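Local coordinates for protein 4-oxalocrotonate decarboxylase NahK (Pseudomonas putida, PDB 5D2K) that catalyses the metal-assisted decarboxylation of (3E)-2-oxohex-3-enedioate to 2-oxopent-4-enoate and carbon dioxide, a step in naphthalene degradation, at residues A[143-148]-A[236-241]. The protein carries 1 engineered substitution. Residues are numbered along the deposited sequence; the frame is centred on the assembly and turned at random. Where two conformers were deposited one is given.
With MG (magnesium ion), chain C; OOG (2-oxoadipic acid), chain D.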
ATOM      1  N   ILE A 143      10.736  -7.190   5.749  1.00  9.61           N
ATOM      2  CA  ILE A 143       9.596  -8.045   6.082  0.56 11.36           C
ATOM      3  C   ILE A 143       8.811  -8.459   4.841  1.00 10.76           C
ATOM      4  O   ILE A 143       8.190  -7.611   4.202  1.00 10.63           O
ATOM      5  CB  ILE A 143       8.623  -7.329   7.043  0.56 12.10           C
ATOM      6  CG1 ILE A 143       9.316  -6.986   8.365  0.56 11.17           C
ATOM      7  CG2 ILE A 143       7.380  -8.174   7.291  0.56 12.78           C
ATOM      8  CD1 ILE A 143       8.445  -6.168   9.292  0.56 14.69           C
ATOM      9  N   PRO A 144       8.829  -9.764   4.500  1.00  9.06           N
ATOM     10  CA  PRO A 144       7.948 -10.238   3.420  1.00  9.95           C
ATOM     11  C   PRO A 144       6.497  -9.903   3.744  1.00 10.67           C
ATOM     12  O   PRO A 144       6.055 -10.182   4.858  1.00  9.51           O
ATOM     13  CB  PRO A 144       8.187 -11.747   3.410  1.00  9.22           C
ATOM     14  CG  PRO A 144       9.625 -11.882   3.861  1.00  8.94           C
ATOM     15  CD  PRO A 144       9.733 -10.829   4.973  1.00 10.10           C
ATOM     16  N   THR A 145       5.790  -9.270   2.809  1.00  7.71           N
ATOM     17  CA  THR A 145       4.444  -8.770   3.081  1.00  8.25           C
ATOM     18  C   THR A 145       3.544  -8.928   1.863  1.00 10.40           C
ATOM     19  O   THR A 145       3.912  -8.519   0.760  1.00 12.33           O
ATOM     20  CB  THR A 145       4.456  -7.268   3.469  1.00  9.32           C
ATOM     21  OG1 THR A 145       5.380  -7.040   4.535  1.00 10.25           O
ATOM     22  CG2 THR A 145       3.069  -6.793   3.909  1.00 11.61           C
ATOM     23  N   VAL A 146       2.360  -9.502   2.070  1.00  8.48           N
ATOM     24  CA  VAL A 146       1.342  -9.573   1.032  1.00  9.33           C
ATOM     25  C   VAL A 146       0.270  -8.530   1.320  1.00 10.82           C
ATOM     26  O   VAL A 146      -0.299  -8.523   2.417  1.00 12.88           O
ATOM     27  CB  VAL A 146       0.700 -10.980   0.970  1.00  9.47           C
ATOM     28  CG1 VAL A 146      -0.441 -11.025  -0.060  1.00 11.48           C
ATOM     29  CG2 VAL A 146       1.755 -12.014   0.611  1.00 10.89           C
ATOM     30  N   GLU A 147       0.020  -7.619   0.382  1.00  8.34           N
ATOM     31  CA  GLU A 147      -1.064  -6.665   0.576  1.00  8.55           C
ATOM     32  C   GLU A 147      -2.364  -7.219   0.042  1.00 10.83           C
ATOM     33  O   GLU A 147      -2.378  -7.894  -0.973  1.00 11.36           O
ATOM     34  CB  GLU A 147      -0.795  -5.321  -0.112  1.00  9.50           C
ATOM     35  CG  GLU A 147      -1.666  -4.217   0.517  1.00 11.11           C
ATOM     36  CD  GLU A 147      -1.444  -2.812  -0.033  1.00 14.88           C
ATOM     37  OE1 GLU A 147      -0.690  -2.633  -1.013  1.00 13.63           O
ATOM     38  OE2 GLU A 147      -2.059  -1.878   0.526  1.00 15.12           O
ATOM     39  N   VAL A 148      -3.456  -6.924   0.739  1.00  7.08           N
ATOM     40  CA  VAL A 148      -4.789  -7.088   0.172  1.00  9.54           C
ATOM     41  C   VAL A 148      -5.277  -5.701  -0.185  1.00  8.59           C
ATOM     42  O   VAL A 148      -5.462  -4.869   0.710  1.00 10.42           O
ATOM     43  CB  VAL A 148      -5.772  -7.765   1.139  1.00  9.40           C
ATOM     44  CG1 VAL A 148      -7.116  -8.010   0.427  1.00 10.17           C
ATOM     45  CG2 VAL A 148      -5.195  -9.076   1.661  1.00  9.54           C
ATOM     46  N   PHE A 236       7.089   1.226   9.538  1.00 10.50           N
ATOM     47  CA  PHE A 236       6.905   0.087   8.635  1.00  8.62           C
ATOM     48  C   PHE A 236       6.445   0.622   7.286  1.00  8.37           C
ATOM     49  O   PHE A 236       5.475   1.372   7.217  1.00 10.91           O
ATOM     50  CB  PHE A 236       5.889  -0.885   9.251  1.00 10.05           C
ATOM     51  CG  PHE A 236       5.468  -2.036   8.366  1.00 10.24           C
ATOM     52  CD1 PHE A 236       6.209  -3.203   8.318  1.00 11.38           C
ATOM     53  CD2 PHE A 236       4.271  -1.989   7.679  1.00 14.03           C
ATOM     54  CE1 PHE A 236       5.781  -4.283   7.550  1.00 13.54           C
ATOM     55  CE2 PHE A 236       3.843  -3.065   6.910  1.00 13.67           C
ATOM     56  CZ  PHE A 236       4.606  -4.207   6.844  1.00 13.18           C
ATOM     57  N   ILE A 237       7.163   0.257   6.219  1.00  7.75           N
ATOM     58  CA  ILE A 237       6.857   0.728   4.862  1.00  8.77           C
ATOM     59  C   ILE A 237       6.704  -0.423   3.879  1.00  9.58           C
ATOM     60  O   ILE A 237       7.644  -1.190   3.669  1.00 10.10           O
ATOM     61  CB  ILE A 237       7.963   1.665   4.311  1.00  8.49           C
ATOM     62  CG1 ILE A 237       8.280   2.789   5.296  1.00  8.68           C
ATOM     63  CG2 ILE A 237       7.576   2.217   2.931  1.00 12.32           C
ATOM     64  CD1 ILE A 237       9.510   3.587   4.879  1.00 11.07           C
ATOM     65  N   MET A 238       5.540  -0.521   3.247  1.00  8.07           N
ATOM     66  CA  MET A 238       5.331  -1.493   2.171  1.00 10.08           C
ATOM     67  C   MET A 238       5.722  -0.830   0.862  1.00  9.56           C
ATOM     68  O   MET A 238       5.122   0.176   0.488  1.00 12.51           O
ATOM     69  CB  MET A 238       3.873  -1.957   2.127  1.00 13.52           C
ATOM     70  CG  MET A 238       3.427  -2.656   3.389  1.00 12.65           C
ATOM     71  SD  MET A 238       1.745  -3.314   3.246  1.00 15.28           S
ATOM     72  CE  MET A 238       1.836  -4.217   1.748  1.00 12.84           C
ATOM     73  N   THR A 239       6.716  -1.371   0.158  1.00  9.25           N
ATOM     74  CA  THR A 239       7.347  -0.577  -0.894  1.00  8.91           C
ATOM     75  C   THR A 239       6.702  -0.692  -2.266  1.00 10.07           C
ATOM     76  O   THR A 239       7.039   0.086  -3.161  1.00  9.60           O
ATOM     77  CB  THR A 239       8.866  -0.910  -1.021  1.00  8.00           C
ATOM     78  OG1 THR A 239       9.057  -2.290  -1.355  1.00 10.07           O
ATOM     79  CG2 THR A 239       9.611  -0.586   0.292  1.00 10.15           C
ATOM     80  N   GLY A 240       5.751  -1.618  -2.438  1.00  8.86           N
ATOM     81  CA  GLY A 240       5.015  -1.714  -3.696  1.00  8.62           C
ATOM     82  C   GLY A 240       4.828  -3.118  -4.256  1.00 10.76           C
ATOM     83  O   GLY A 240       5.630  -4.018  -4.032  1.00 10.85           O
ATOM     84  N   GLY A 241       3.739  -3.303  -4.991  1.00 12.96           N
ATOM     85  CA  GLY A 241       3.448  -4.599  -5.580  1.00 11.62           C
ATOM     86  C   GLY A 241       4.502  -4.946  -6.605  1.00 12.69           C
ATOM     87  O   GLY A 241       4.764  -4.176  -7.541  1.00 17.59           O
TER
HETATM   88 MG    MG C 301       0.490  -2.469  -2.640  1.00 12.55          MG
HETATM   89  C2  OOG D 302      -3.765   1.062  -5.822  1.00 22.99           C
HETATM   90  C3  OOG D 302      -2.830   0.383  -4.836  1.00 26.41           C
HETATM   91  C4  OOG D 302      -1.433   0.267  -5.411  1.00 22.44           C
HETATM   92  C6  OOG D 302       0.701  -1.208  -5.150  1.00 17.49           C
HETATM   93  O4  OOG D 302       1.426  -1.936  -4.433  1.00 16.59           O
HETATM   94  O3  OOG D 302       0.997  -0.992  -6.353  1.00 20.41           O
HETATM   95  C5  OOG D 302      -0.547  -0.607  -4.553  1.00 16.99           C
HETATM   96  C1  OOG D 302      -4.535   0.020  -6.609  1.00 30.42           C
HETATM   97  O1  OOG D 302      -5.795  -0.059  -6.517  1.00 26.12           O
HETATM   98  O2  OOG D 302      -3.908  -0.766  -7.366  1.00 31.38           O
HETATM   99  O5  OOG D 302      -0.791  -0.851  -3.391  1.00 13.72           O
HETATM  100  O   HOH W   1       1.798  -1.156  -1.677  1.00 12.84           O
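Thr-145 and Met-238 face each other where strands 143-148 and 236-238 pass at 55°, their axes 9.1 Å apart, with no hydrogen bond between them. Both pair with strand 112-121 in one mixed sheet, and their side chains meet over it. Met-238 reaches across, its chain bent at the end (chi3 51°), and its methyl CE lies 3.4 Å from Glu-147 CB. The same CE is 3.6 Å from Thr-145 CG2. The ring of Phe-236 presents its edge: Ile-143 CD1 lies near the ring plane, 3.7 Å from Phe-236 CE1, and Thr-145 OG1 meets CZ. With CG2 anti to the backbone N, Thr-145 turns its methyl to Met-238, while OG1 bonds to Ile-143 O at 2.9 Å, from above the carbonyl plane, and also to Ser-118. A valine at Thr-145 lacks the hydroxyl, and the Ser-118 hydroxyl and Ile-143 O would probably each lose a mate. Glu-147 extends past the methionine methyl to the magnesium, which OE1 binds at 2.0 Å; OE2 forms a salt bridge with Lys-69. From the other segment, Gly-241 N donates to O4 of 2-oxoadipate at 2.7 Å, a bent bond (137°). That carboxylate oxygen and the keto O5 chelate the same metal, and Glu-114, Glu-116 and a water complete its shell. Such a three-carboxylate magnesium site, here holding a 2-oxo acid, is characteristic of the fumarylacetoacetate hydrolase superfamily.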